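Local coordinates for triosephosphate isomerase (Trichomonas vaginalis, PDB 4O4V), which probably catalyses the interconversion of D-glyceraldehyde 3-phosphate and dihydroxyacetone phosphate, a step of glycolysis and gluconeogenesis, at residues 63-68 against 88-93; 93-98 against 166-171; 161-166 against 203-208. One frame throughout, in Å; residues are numbered along the deposited sequence.

Contact 1: residues 63-68 against 88-93; sequences ENVFTK and EWTILG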
ATOM      1  N   GLU A  63      -6.608  -1.377   5.920  1.00  6.45           N
ATOM      2  CA  GLU A  63      -5.588  -1.056   6.917  1.00  6.77           C
ATOM      3  C   GLU A  63      -4.961   0.325   6.712  1.00  6.72           C
ATOM      4  O   GLU A  63      -4.160   0.782   7.533  1.00  7.33           O
ATOM      5  CB  GLU A  63      -4.480  -2.109   6.950  1.00  6.39           C
ATOM      6  CG  GLU A  63      -4.956  -3.470   7.502  1.00  6.60           C
ATOM      7  CD  GLU A  63      -3.855  -4.508   7.561  1.00  6.79           C
ATOM      8  OE1 GLU A  63      -2.667  -4.157   7.541  1.00  7.76           O
ATOM      9  OE2 GLU A  63      -4.206  -5.735   7.633  1.00  7.30           O
ATOM     10  N   ASN A  64      -5.327   0.973   5.615  1.00  6.61           N
ATOM     11  CA  ASN A  64      -4.817   2.280   5.204  1.00  7.23           C
ATOM     12  C   ASN A  64      -5.590   2.690   3.953  1.00  7.25           C
ATOM     13  O   ASN A  64      -6.146   1.824   3.272  1.00  7.71           O
ATOM     14  CB  ASN A  64      -3.319   2.201   4.881  1.00  7.55           C
ATOM     15  CG  ASN A  64      -2.712   3.532   4.543  1.00  7.95           C
ATOM     16  OD1 ASN A  64      -3.024   4.527   5.165  1.00  8.80           O
ATOM     17  ND2 ASN A  64      -1.837   3.539   3.534  1.00  9.64           N
ATOM     18  N   VAL A  65      -5.544   3.972   3.610  1.00  7.24           N
ATOM     19  CA  VAL A  65      -6.013   4.481   2.312  1.00  8.20           C
ATOM     20  C   VAL A  65      -5.166   5.687   1.970  1.00  8.20           C
ATOM     21  O   VAL A  65      -4.529   6.293   2.841  1.00  9.78           O
ATOM     22  CB  VAL A  65      -7.502   4.908   2.323  1.00  9.64           C
ATOM     23  CG1 VAL A  65      -8.416   3.788   2.674  1.00 12.96           C
ATOM     24  CG2 VAL A  65      -7.761   6.071   3.248  1.00 11.12           C
ATOM     25  N   PHE A  66      -5.146   6.078   0.703  1.00  8.83           N
ATOM     26  CA  PHE A  66      -4.459   7.299   0.300  1.00  8.45           C
ATOM     27  C   PHE A  66      -5.389   8.526   0.440  1.00  8.34           C
ATOM     28  O   PHE A  66      -6.508   8.412   0.891  1.00  9.57           O
ATOM     29  CB  PHE A  66      -3.899   7.108  -1.129  1.00  8.84           C
ATOM     30  CG  PHE A  66      -2.935   8.165  -1.559  1.00  9.12           C
ATOM     31  CD1 PHE A  66      -1.765   8.416  -0.867  1.00  9.99           C
ATOM     32  CD2 PHE A  66      -3.196   8.934  -2.692  1.00  9.33           C
ATOM     33  CE1 PHE A  66      -0.894   9.388  -1.278  1.00 10.29           C
ATOM     34  CE2 PHE A  66      -2.325   9.905  -3.088  1.00  9.99           C
ATOM     35  CZ  PHE A  66      -1.194  10.146  -2.400  1.00 10.56           C
ATOM     36  N   THR A  67      -4.889   9.715   0.097  1.00  9.85           N
ATOM     37  CA  THR A  67      -5.601  10.985   0.292  1.00  9.48           C
ATOM     38  C   THR A  67      -6.430  11.448  -0.901  1.00 10.31           C
ATOM     39  O   THR A  67      -7.139  12.445  -0.799  1.00 11.73           O
ATOM     40  CB  THR A  67      -4.595  12.085   0.552  1.00 10.63           C
ATOM     41  OG1 THR A  67      -3.602  11.989  -0.465  1.00 11.50           O
ATOM     42  CG2 THR A  67      -3.961  11.978   1.947  1.00 11.68           C
ATOM     43  N   LYS A  68      -6.333  10.764  -2.027  1.00  9.96           N
ATOM     44  CA  LYS A  68      -6.952  11.189  -3.278  1.00 10.89           C
ATOM     45  C   LYS A  68      -7.832  10.084  -3.849  1.00 10.25           C
ATOM     46  O   LYS A  68      -7.628   8.918  -3.509  1.00 10.42           O
ATOM     47  CB  LYS A  68      -5.838  11.517  -4.287  1.00 12.40           C
ATOM     48  CG  LYS A  68      -4.864  12.604  -3.832  1.00 15.82           C
ATOM     49  CD  LYS A  68      -5.489  13.979  -3.743  1.00 20.80           C
ATOM     50  CE  LYS A  68      -4.418  15.022  -3.427  1.00 27.13           C
ATOM     51  NZ  LYS A  68      -4.957  16.401  -3.354  1.00 35.43           N
ATOM     52  N   GLU A  88     -16.523  -0.521   3.948  1.00  9.84           N
ATOM     53  CA  GLU A  88     -16.899   0.751   4.534  1.00 11.69           C
ATOM     54  C   GLU A  88     -15.930   1.338   5.552  1.00 10.93           C
ATOM     55  O   GLU A  88     -16.186   2.444   6.034  1.00 12.05           O
ATOM     56  CB  GLU A  88     -18.289   0.598   5.258  1.00 20.97           C
ATOM     57  CG  GLU A  88     -19.361  -0.340   4.588  1.00 20.64           C
ATOM     58  CD  GLU A  88     -20.530  -0.741   5.530  1.00 29.64           C
ATOM     59  OE1 GLU A  88     -20.672  -0.135   6.626  1.00 26.44           O
ATOM     60  OE2 GLU A  88     -21.293  -1.679   5.158  1.00 31.81           O
ATOM     61  N   TRP A  89     -14.910   0.590   5.961  1.00  8.51           N
ATOM     62  CA  TRP A  89     -14.020   0.955   7.061  1.00  7.77           C
ATOM     63  C   TRP A  89     -12.588   1.024   6.578  1.00  7.45           C
ATOM     64  O   TRP A  89     -12.160   0.283   5.704  1.00  7.32           O
ATOM     65  CB  TRP A  89     -14.074  -0.103   8.155  1.00  8.13           C
ATOM     66  CG  TRP A  89     -15.258  -0.033   9.077  1.00  8.71           C
ATOM     67  CD1 TRP A  89     -16.415  -0.746   8.963  1.00  9.03           C
ATOM     68  CD2 TRP A  89     -15.399   0.781  10.244  1.00  7.96           C
ATOM     69  NE1 TRP A  89     -17.256  -0.434   9.996  1.00  9.69           N
ATOM     70  CE2 TRP A  89     -16.665   0.516  10.782  1.00  8.34           C
ATOM     71  CE3 TRP A  89     -14.579   1.719  10.878  1.00  8.81           C
ATOM     72  CZ2 TRP A  89     -17.142   1.152  11.920  1.00  9.27           C
ATOM     73  CZ3 TRP A  89     -15.045   2.364  12.009  1.00  9.93           C
ATOM     74  CH2 TRP A  89     -16.309   2.065  12.527  1.00  9.21           C
ATOM     75  N   THR A  90     -11.816   1.883   7.250  1.00  7.41           N
ATOM     76  CA  THR A  90     -10.357   1.824   7.194  1.00  7.15           C
ATOM     77  C   THR A  90      -9.753   2.196   8.533  1.00  6.97           C
ATOM     78  O   THR A  90     -10.284   3.044   9.265  1.00  7.60           O
ATOM     79  CB  THR A  90      -9.757   2.732   6.089  1.00  8.10           C
ATOM     80  OG1 THR A  90      -8.355   2.445   5.930  1.00  8.48           O
ATOM     81  CG2 THR A  90      -9.991   4.192   6.335  1.00 10.48           C
ATOM     82  N   ILE A  91      -8.612   1.593   8.835  1.00  6.84           N
ATOM     83  CA  ILE A  91      -7.693   2.089   9.871  1.00  6.35           C
ATOM     84  C   ILE A  91      -6.891   3.240   9.310  1.00  6.52           C
ATOM     85  O   ILE A  91      -6.529   3.216   8.126  1.00  7.30           O
ATOM     86  CB  ILE A  91      -6.760   0.955  10.355  1.00  6.53           C
ATOM     87  CG1 ILE A  91      -7.576  -0.232  10.892  1.00  7.32           C
ATOM     88  CG2 ILE A  91      -5.759   1.429  11.409  1.00  7.54           C
ATOM     89  CD1 ILE A  91      -6.753  -1.468  11.197  1.00  9.14           C
ATOM     90  N   LEU A  92      -6.594   4.236  10.147  1.00  6.68           N
ATOM     91  CA  LEU A  92      -5.687   5.332   9.803  1.00  6.81           C
ATOM     92  C   LEU A  92      -4.744   5.599  10.944  1.00  7.55           C
ATOM     93  O   LEU A  92      -5.145   5.560  12.108  1.00  7.44           O
ATOM     94  CB  LEU A  92      -6.478   6.630   9.518  1.00  7.37           C
ATOM     95  CG  LEU A  92      -7.351   6.639   8.270  1.00  8.46           C
ATOM     96  CD1 LEU A  92      -8.093   7.961   8.183  1.00  9.99           C
ATOM     97  CD2 LEU A  92      -6.510   6.411   7.045  1.00 10.31           C
ATOM     98  N   GLY A  93      -3.508   5.941  10.610  1.00  6.97           N
ATOM     99  CA  GLY A  93      -2.569   6.428  11.608  1.00  7.31           C
ATOM    100  C   GLY A  93      -2.018   5.391  12.566  1.00  6.97           C
ATOM    101  O   GLY A  93      -1.495   5.724  13.627  1.00  7.40           O
TER
HETATM  102  O   HOH W   1      -2.541   5.323   7.847  1.00  8.77           O
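Val65 lays its CG1 methyl against the side chain of Thr90, 3.5 Å from OG1 and little farther from CB, while its other branch, CG2, meets Leu92 CD2 at 4.0 Å. At a chi1 of -60° the two methyls fork towards alternate residues of strand 89-92, so a beta-branched residue can cover both at once. Thr90 sets its hydroxyl opposite the backbone N, beside the carbonyl carbon (chi1 -170°), from where OG1 donates to Ile91 O at 3.0 Å, coming in 37° above the carbonyl plane. The threonine therefore settles its polar group on its own strand and offers the valine a compact flank. Ile91 O is also approached by the backbone of the other segment, Asn64 CA lying 3.5 Å away in a CA-H...O contact. Direct polar bonds between the segments are absent; instead a water donates to Asn64 OD1 (2.8 Å) and accepts from Gly93 N (3.0 Å), and Lys111 gives OD1 a second partner. Val65 N is buried with no partner in the model. Glu63 turns from the strand, and its OE1 accepts from Gly75 N of the second subunit. Here the regular pairing of strands 59-62 and 89-92 gives way to the loop that follows the first of them, at the dimer-facing mouth of a TIM barrel.

Contact 2: residues 93-98 against 166-171; sequences GHSERR and EPIWAI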
ATOM      1  N   GLY A  93      -3.508   5.941  10.610  1.00  6.97           N
ATOM      2  CA  GLY A  93      -2.569   6.428  11.608  1.00  7.31           C
ATOM      3  C   GLY A  93      -2.018   5.391  12.566  1.00  6.97           C
ATOM      4  O   GLY A  93      -1.495   5.724  13.627  1.00  7.40           O
ATOM      5  N   HIS A  94      -2.081   4.126  12.195  1.00  6.95           N
ATOM      6  CA  HIS A  94      -1.502   3.077  13.018  1.00  7.17           C
ATOM      7  C   HIS A  94      -0.043   3.397  13.287  1.00  7.02           C
ATOM      8  O   HIS A  94       0.678   3.909  12.407  1.00  7.43           O
ATOM      9  CB  HIS A  94      -1.623   1.733  12.304  1.00  7.07           C
ATOM     10  CG  HIS A  94      -1.349   0.582  13.190  1.00  7.42           C
ATOM     11  ND1 HIS A  94      -0.085   0.141  13.491  1.00  8.11           N
ATOM     12  CD2 HIS A  94      -2.204  -0.181  13.898  1.00  8.02           C
ATOM     13  CE1 HIS A  94      -0.184  -0.831  14.374  1.00  7.93           C
ATOM     14  NE2 HIS A  94      -1.462  -1.066  14.605  1.00  8.44           N
ATOM     15  N   SER A  95       0.406   3.096  14.491  1.00  7.43           N
ATOM     16  CA  SER A  95       1.792   3.347  14.878  1.00  7.54           C
ATOM     17  C   SER A  95       2.814   2.839  13.860  1.00  7.61           C
ATOM     18  O   SER A  95       3.856   3.468  13.677  1.00  8.25           O
ATOM     19  CB  SER A  95       2.080   2.751  16.258  1.00  9.40           C
ATOM     20  OG  SER A  95       1.973   1.346  16.286  1.00 11.18           O
ATOM     21  N   GLU A  96       2.565   1.680  13.255  1.00  7.54           N
ATOM     22  CA  GLU A  96       3.515   1.140  12.294  1.00  8.01           C
ATOM     23  C   GLU A  96       3.644   2.034  11.073  1.00  8.00           C
ATOM     24  O   GLU A  96       4.738   2.151  10.505  1.00  9.20           O
ATOM     25  CB  GLU A  96       3.098  -0.303  11.958  1.00  8.24           C
ATOM     26  CG  GLU A  96       3.273  -1.235  13.156  1.00  8.52           C
ATOM     27  CD  GLU A  96       2.381  -2.437  13.181  1.00  8.67           C
ATOM     28  OE1 GLU A  96       1.686  -2.759  12.193  1.00  8.51           O
ATOM     29  OE2 GLU A  96       2.375  -3.117  14.252  1.00  9.94           O
ATOM     30  N   ARG A  97       2.552   2.639  10.644  1.00  7.72           N
ATOM     31  CA  ARG A  97       2.603   3.559   9.526  1.00  8.69           C
ATOM     32  C   ARG A  97       3.204   4.917   9.885  1.00  8.04           C
ATOM     33  O   ARG A  97       3.930   5.510   9.081  1.00  9.50           O
ATOM     34  CB  ARG A  97       1.252   3.710   8.853  1.00  8.54           C
ATOM     35  CG  ARG A  97       0.712   2.379   8.360  1.00  8.33           C
ATOM     36  CD  ARG A  97      -0.234   2.512   7.183  1.00  8.51           C
ATOM     37  NE  ARG A  97       0.410   3.074   5.994  1.00  8.80           N
ATOM     38  CZ  ARG A  97       1.181   2.390   5.157  1.00  9.49           C
ATOM     39  NH1 ARG A  97       1.380   1.099   5.327  1.00  9.26           N
ATOM     40  NH2 ARG A  97       1.736   3.014   4.124  1.00 10.40           N
ATOM     41  N   ARG A  98       2.939   5.404  11.089  1.00  8.22           N
ATOM     42  CA  ARG A  98       3.544   6.650  11.554  1.00  9.46           C
ATOM     43  C   ARG A  98       5.041   6.461  11.677  1.00  9.99           C
ATOM     44  O   ARG A  98       5.823   7.359  11.355  1.00 11.83           O
ATOM     45  CB  ARG A  98       2.942   7.070  12.896  1.00  9.75           C
ATOM     46  CG  ARG A  98       1.496   7.503  12.812  1.00  8.74           C
ATOM     47  CD  ARG A  98       0.983   7.882  14.199  1.00  9.13           C
ATOM     48  NE  ARG A  98      -0.402   8.326  14.293  1.00  8.10           N
ATOM     49  CZ  ARG A  98      -0.801   9.583  14.392  1.00  8.28           C
ATOM     50  NH1 ARG A  98       0.047  10.589  14.221  1.00  9.15           N
ATOM     51  NH2 ARG A  98      -2.065   9.833  14.660  1.00  9.38           N
ATOM     52  N   GLU A 166      -2.843   3.487  21.288  1.00  6.90           N
ATOM     53  CA  GLU A 166      -1.741   2.516  21.216  1.00  7.47           C
ATOM     54  C   GLU A 166      -0.654   2.959  22.186  1.00  7.41           C
ATOM     55  O   GLU A 166      -0.039   4.008  21.994  1.00  7.63           O
ATOM     56  CB  GLU A 166      -1.138   2.470  19.810  1.00  7.59           C
ATOM     57  CG  GLU A 166      -2.097   2.034  18.744  1.00 10.75           C
ATOM     58  CD  GLU A 166      -1.334   1.926  17.425  1.00 11.42           C
ATOM     59  OE1 GLU A 166      -0.548   0.923  17.242  1.00 14.84           O
ATOM     60  OE2 GLU A 166      -1.312   2.907  16.680  1.00  9.91           O
ATOM     61  N   PRO A 167      -0.369   2.149  23.213  1.00  7.57           N
ATOM     62  CA  PRO A 167       0.723   2.477  24.118  1.00  7.76           C
ATOM     63  C   PRO A 167       2.060   2.106  23.460  1.00  7.25           C
ATOM     64  O   PRO A 167       2.638   1.045  23.748  1.00  8.06           O
ATOM     65  CB  PRO A 167       0.397   1.616  25.340  1.00  8.94           C
ATOM     66  CG  PRO A 167      -0.252   0.421  24.795  1.00 10.10           C
ATOM     67  CD  PRO A 167      -1.103   0.940  23.632  1.00  8.49           C
ATOM     68  N   ILE A 168       2.562   2.952  22.600  1.00  7.58           N
ATOM     69  CA  ILE A 168       3.740   2.632  21.807  1.00  8.36           C
ATOM     70  C   ILE A 168       4.945   2.442  22.736  1.00  8.46           C
ATOM     71  O   ILE A 168       5.843   1.617  22.453  1.00 10.17           O
ATOM     72  CB  ILE A 168       3.983   3.695  20.724  1.00  9.64           C
ATOM     73  CG1 ILE A 168       2.803   3.757  19.749  1.00  9.09           C
ATOM     74  CG2 ILE A 168       5.300   3.395  19.952  1.00 13.58           C
ATOM     75  CD1 ILE A 168       2.836   4.951  18.808  1.00 11.45           C
ATOM     76  N   TRP A 169       4.945   3.127  23.861  1.00  8.59           N
ATOM     77  CA  TRP A 169       5.944   2.966  24.902  1.00  9.35           C
ATOM     78  C   TRP A 169       6.031   1.569  25.469  1.00  8.85           C
ATOM     79  O   TRP A 169       7.000   1.300  26.207  1.00 10.68           O
ATOM     80  CB  TRP A 169       5.600   3.945  26.031  1.00  9.62           C
ATOM     81  CG  TRP A 169       4.265   3.777  26.641  1.00  8.97           C
ATOM     82  CD1 TRP A 169       3.094   4.384  26.261  1.00  9.00           C
ATOM     83  CD2 TRP A 169       3.937   2.986  27.775  1.00  9.55           C
ATOM     84  NE1 TRP A 169       2.074   3.995  27.070  1.00  9.30           N
ATOM     85  CE2 TRP A 169       2.567   3.160  28.034  1.00 10.01           C
ATOM     86  CE3 TRP A 169       4.681   2.149  28.624  1.00 12.27           C
ATOM     87  CZ2 TRP A 169       1.932   2.546  29.088  1.00 12.30           C
ATOM     88  CZ3 TRP A 169       4.036   1.543  29.664  1.00 13.57           C
ATOM     89  CH2 TRP A 169       2.692   1.748  29.894  1.00 13.26           C
ATOM     90  N   ALA A 170       5.050   0.725  25.198  1.00  8.54           N
ATOM     91  CA  ALA A 170       5.025  -0.656  25.661  1.00  9.95           C
ATOM     92  C   ALA A 170       5.243  -1.652  24.519  1.00 11.51           C
ATOM     93  O   ALA A 170       5.076  -2.860  24.749  1.00 15.34           O
ATOM     94  CB  ALA A 170       3.756  -0.957  26.421  1.00 12.30           C
ATOM     95  N   ILE A 171       5.668  -1.202  23.354  1.00 11.18           N
ATOM     96  CA  ILE A 171       5.935  -2.092  22.210  1.00 12.90           C
ATOM     97  C   ILE A 171       7.395  -2.208  21.984  1.00 13.84           C
ATOM     98  O   ILE A 171       8.064  -1.296  21.509  1.00 15.86           O
ATOM     99  CB  ILE A 171       5.362  -1.536  20.876  1.00 14.87           C
ATOM    100  CG1 ILE A 171       3.883  -1.307  21.039  1.00 16.29           C
ATOM    101  CG2 ILE A 171       5.626  -2.509  19.731  1.00 17.23           C
ATOM    102  CD1 ILE A 171       3.204  -0.672  19.823  1.00 20.34           C
TER
HETATM  103  O   HOH W   2      -0.661   5.640  16.517  1.00  8.72           O
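Glu166 closes on Ser95 with both carboxylate oxygens, at the end of strand 161-165 in the TIM barrel, where the family signature around Tyr165-Glu166-Pro167 runs into the mobile loop of the family. The equivalent glutamate is the catalytic base in relatives, and probably here, and its pairing with the serine is consistent with the unliganded, open form of the family. OE2 takes Ser95 N at 2.8 Å on its syn lone pair. OE1 accepts Ser95 OG at 2.7 Å, also from the syn side but 30° out of the carboxylate plane. A serine suits the first turn of helix 95-99: with chi1 at 64° the short hydroxyl sits close to its own backbone, and one residue grips both oxygens. OE1 also stands 3.3 Å above one face of the His94 ring, offset toward its rim, with ring and carboxylate planes 48° apart. Pro167 then centres an inverse gamma turn that carries the chain away from the serine. Ile168 comes back, its terminal CD1 reaching Ser95 CB at 3.5 Å and giving the serine an apolar flank, and Ile171 CD1 makes a looser approach to the hydroxyl. On the other segment, His94 caps the helix, ND1 accepting from Glu96 N, and the residue packs on Thr74 of the second subunit. Gly93, with its positive phi, makes the turn into that helix, and its carbonyl accepts from Arg98 NE. A water ties the same carbonyl to the glutamate, donating to Gly93 O at 3.0 Å and to Glu166 OE2 at 2.8 Å.

Contact 3: residues 161-166 against 203-208; sequences VVIAYE and NKVRIL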
ATOM      1  N   VAL A 161     -16.514   7.871  13.361  1.00  9.54           N
ATOM      2  CA  VAL A 161     -15.174   7.904  13.901  1.00  8.82           C
ATOM      3  C   VAL A 161     -15.061   7.028  15.133  1.00  8.24           C
ATOM      4  O   VAL A 161     -15.866   7.152  16.056  1.00  9.02           O
ATOM      5  CB  VAL A 161     -14.762   9.346  14.273  1.00 10.14           C
ATOM      6  CG1 VAL A 161     -13.395   9.420  14.938  1.00 11.12           C
ATOM      7  CG2 VAL A 161     -14.794  10.236  13.051  1.00 11.49           C
ATOM      8  N   VAL A 162     -14.045   6.173  15.154  1.00  7.96           N
ATOM      9  CA  VAL A 162     -13.613   5.428  16.328  1.00  6.74           C
ATOM     10  C   VAL A 162     -12.149   5.791  16.554  1.00  6.95           C
ATOM     11  O   VAL A 162     -11.415   5.946  15.566  1.00  7.90           O
ATOM     12  CB  VAL A 162     -13.783   3.909  16.076  1.00  7.99           C
ATOM     13  CG1 VAL A 162     -13.164   3.065  17.167  1.00  9.51           C
ATOM     14  CG2 VAL A 162     -15.262   3.564  15.890  1.00  8.97           C
ATOM     15  N   ILE A 163     -11.718   5.945  17.797  1.00  7.30           N
ATOM     16  CA  ILE A 163     -10.320   6.281  18.096  1.00  6.51           C
ATOM     17  C   ILE A 163      -9.676   5.119  18.819  1.00  7.14           C
ATOM     18  O   ILE A 163     -10.290   4.559  19.722  1.00  8.42           O
ATOM     19  CB  ILE A 163     -10.264   7.554  18.980  1.00  7.94           C
ATOM     20  CG1 ILE A 163     -10.886   8.747  18.247  1.00  9.14           C
ATOM     21  CG2 ILE A 163      -8.832   7.841  19.401  1.00  8.31           C
ATOM     22  CD1 ILE A 163     -11.100   9.961  19.104  1.00  9.97           C
ATOM     23  N   ALA A 164      -8.464   4.742  18.440  1.00  6.83           N
ATOM     24  CA  ALA A 164      -7.710   3.696  19.126  1.00  6.41           C
ATOM     25  C   ALA A 164      -6.463   4.275  19.769  1.00  6.89           C
ATOM     26  O   ALA A 164      -5.676   4.975  19.103  1.00  8.81           O
ATOM     27  CB  ALA A 164      -7.345   2.578  18.177  1.00  7.81           C
ATOM     28  N   TYR A 165      -6.254   3.986  21.039  1.00  7.00           N
ATOM     29  CA  TYR A 165      -5.046   4.362  21.755  1.00  6.59           C
ATOM     30  C   TYR A 165      -4.040   3.212  21.777  1.00  6.94           C
ATOM     31  O   TYR A 165      -4.338   2.112  22.284  1.00  7.41           O
ATOM     32  CB  TYR A 165      -5.386   4.709  23.212  1.00  7.87           C
ATOM     33  CG  TYR A 165      -4.135   4.927  24.038  1.00  7.33           C
ATOM     34  CD1 TYR A 165      -3.302   6.003  23.797  1.00  8.56           C
ATOM     35  CD2 TYR A 165      -3.710   4.008  24.978  1.00  8.39           C
ATOM     36  CE1 TYR A 165      -2.101   6.159  24.494  1.00  8.71           C
ATOM     37  CE2 TYR A 165      -2.529   4.164  25.676  1.00  8.34           C
ATOM     38  CZ  TYR A 165      -1.721   5.231  25.438  1.00  7.93           C
ATOM     39  OH  TYR A 165      -0.523   5.323  26.131  1.00  8.62           O
ATOM     40  N   GLU A 166      -2.843   3.487  21.288  1.00  6.90           N
ATOM     41  CA  GLU A 166      -1.741   2.516  21.216  1.00  7.47           C
ATOM     42  C   GLU A 166      -0.654   2.959  22.186  1.00  7.41           C
ATOM     43  O   GLU A 166      -0.039   4.008  21.994  1.00  7.63           O
ATOM     44  CB  GLU A 166      -1.138   2.470  19.810  1.00  7.59           C
ATOM     45  CG  GLU A 166      -2.097   2.034  18.744  1.00 10.75           C
ATOM     46  CD  GLU A 166      -1.334   1.926  17.425  1.00 11.42           C
ATOM     47  OE1 GLU A 166      -0.548   0.923  17.242  1.00 14.84           O
ATOM     48  OE2 GLU A 166      -1.312   2.907  16.680  1.00  9.91           O
ATOM     49  N   ASN A 203     -19.482  11.526  24.507  1.00  9.20           N
ATOM     50  CA  ASN A 203     -20.253  10.419  25.047  1.00  9.15           C
ATOM     51  C   ASN A 203     -20.598   9.352  24.022  1.00  9.34           C
ATOM     52  O   ASN A 203     -20.995   8.247  24.427  1.00 10.94           O
ATOM     53  CB  ASN A 203     -21.542  10.915  25.722  1.00 10.24           C
ATOM     54  CG  ASN A 203     -21.278  11.430  27.109  1.00  9.90           C
ATOM     55  OD1 ASN A 203     -20.413  10.911  27.803  1.00 12.36           O
ATOM     56  ND2 ASN A 203     -21.959  12.492  27.503  1.00 11.75           N
ATOM     57  N   LYS A 204     -20.495   9.665  22.743  1.00  9.08           N
ATOM     58  CA  LYS A 204     -20.843   8.677  21.711  1.00  9.95           C
ATOM     59  C   LYS A 204     -19.643   8.037  21.036  1.00  9.51           C
ATOM     60  O   LYS A 204     -19.762   6.934  20.491  1.00 10.65           O
ATOM     61  CB  LYS A 204     -21.814   9.253  20.670  1.00 11.65           C
ATOM     62  CG  LYS A 204     -21.252  10.228  19.733  1.00 16.01           C
ATOM     63  CD  LYS A 204     -22.375  10.757  18.805  1.00 21.30           C
ATOM     64  CE  LYS A 204     -21.876  11.698  17.715  1.00 21.28           C
ATOM     65  NZ  LYS A 204     -23.042  12.235  16.929  1.00 24.29           N
ATOM     66  N   VAL A 205     -18.494   8.690  21.019  1.00  8.74           N
ATOM     67  CA  VAL A 205     -17.325   8.125  20.307  1.00  8.52           C
ATOM     68  C   VAL A 205     -16.741   6.943  21.072  1.00  7.76           C
ATOM     69  O   VAL A 205     -16.408   7.039  22.261  1.00  8.85           O
ATOM     70  CB  VAL A 205     -16.258   9.226  20.069  1.00  9.63           C
ATOM     71  CG1 VAL A 205     -14.965   8.658  19.486  1.00 10.69           C
ATOM     72  CG2 VAL A 205     -16.801  10.262  19.123  1.00 11.98           C
ATOM     73  N   ARG A 206     -16.590   5.821  20.367  1.00  7.74           N
ATOM     74  CA  ARG A 206     -15.890   4.681  20.934  1.00  7.59           C
ATOM     75  C   ARG A 206     -14.388   4.940  20.901  1.00  7.03           C
ATOM     76  O   ARG A 206     -13.803   5.313  19.875  1.00  7.89           O
ATOM     77  CB  ARG A 206     -16.212   3.386  20.183  1.00  7.43           C
ATOM     78  CG  ARG A 206     -17.538   2.725  20.549  1.00  7.88           C
ATOM     79  CD  ARG A 206     -18.753   3.356  19.915  1.00  8.09           C
ATOM     80  NE  ARG A 206     -18.732   3.327  18.444  1.00  8.66           N
ATOM     81  CZ  ARG A 206     -19.068   2.276  17.700  1.00  8.82           C
ATOM     82  NH1 ARG A 206     -19.482   1.138  18.256  1.00  8.92           N
ATOM     83  NH2 ARG A 206     -19.057   2.384  16.377  1.00 10.07           N
ATOM     84  N   ILE A 207     -13.793   4.695  22.063  1.00  6.81           N
ATOM     85  CA  ILE A 207     -12.355   4.796  22.279  1.00  6.86           C
ATOM     86  C   ILE A 207     -11.847   3.408  22.641  1.00  7.09           C
ATOM     87  O   ILE A 207     -12.302   2.789  23.607  1.00  7.98           O
ATOM     88  CB  ILE A 207     -11.996   5.834  23.346  1.00  6.55           C
ATOM     89  CG1 ILE A 207     -12.600   7.195  22.972  1.00  8.47           C
ATOM     90  CG2 ILE A 207     -10.460   5.935  23.490  1.00  8.32           C
ATOM     91  CD1 ILE A 207     -12.497   8.236  24.071  1.00  9.26           C
ATOM     92  N   LEU A 208     -10.926   2.893  21.838  1.00  6.85           N
ATOM     93  CA  LEU A 208     -10.440   1.530  21.946  1.00  6.24           C
ATOM     94  C   LEU A 208      -9.069   1.483  22.559  1.00  5.89           C
ATOM     95  O   LEU A 208      -8.254   2.390  22.395  1.00  7.12           O
ATOM     96  CB  LEU A 208     -10.305   0.866  20.568  1.00  7.33           C
ATOM     97  CG  LEU A 208     -11.438   1.091  19.576  1.00  7.12           C
ATOM     98  CD1 LEU A 208     -11.106   0.367  18.277  1.00  7.48           C
ATOM     99  CD2 LEU A 208     -12.773   0.639  20.158  1.00  7.62           C
TER
HETATM  100  O   HOH W   3     -17.623   5.853  17.595  1.00  9.03           O
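With chi1 at 171°, Val162 swings CG1 to the far side from its own amide nitrogen, and Leu208, at -43°, turns CG away from its carbonyl carbon; the two side chains meet at about a right angle, CG1 to CG 3.6 Å. They face the interior of a TIM barrel from the neighbouring parallel strands 161-165 and 207-209, joined through helices 179-197 and 199-204 in a beta-alpha-beta crossover. Ala164 shares the inner face, its CB 4.2 Å from Leu208 CB; so small a residue sits comfortably beside the broad leucine. Ile163 and Ile207 point outward, where beta-branched chains fill the layer under helices 138-149 and 179-197, and Ile163 CD1 also touches Val205 CG1. The backbones are laced in the zigzag of a parallel ladder. Ile163 N donates to Arg206 O at 3.0 Å, Leu208 N to Ile163 O at 2.8 Å, and Tyr165 N to Leu208 O at 2.9 Å, the last nearly straight at 175°. Tyr165 sends its hydroxyl away to Glu128. Arg206, bent at chi2 and chi3, brings NH2 obliquely to Val162 CG2, and its NH1 donates to Thr3 O and forms a salt bridge with Glu37. Where the direct ladder stops, a water takes over: it donates to Val161 O at 2.7 Å and accepts from both Arg206 N and Arg206 NE, lying in the guanidinium plane at its edge.

Three sites about 15 to 16 Å apart, centre to centre, mark successive parts of one barrel. Contact 1 closes along the chain before contacts 2 and 3 open, whereas contacts 2 and 3 alternate their segments. Gly93 joins contact 1 to contact 2, where strand 89-92 runs on into helix 95-99, and Glu166 joins contact 2 to contact 3 at the end of strand 161-165. Strand 121-126 lies between those two strands, yet Trp89 and Val162 still touch across the barrel interior. Contacts 1 and 2 both reach the second subunit, so the dimer interface adjoins the glutamate site, while contact 3 stays within one chain and holds the strand leading to it.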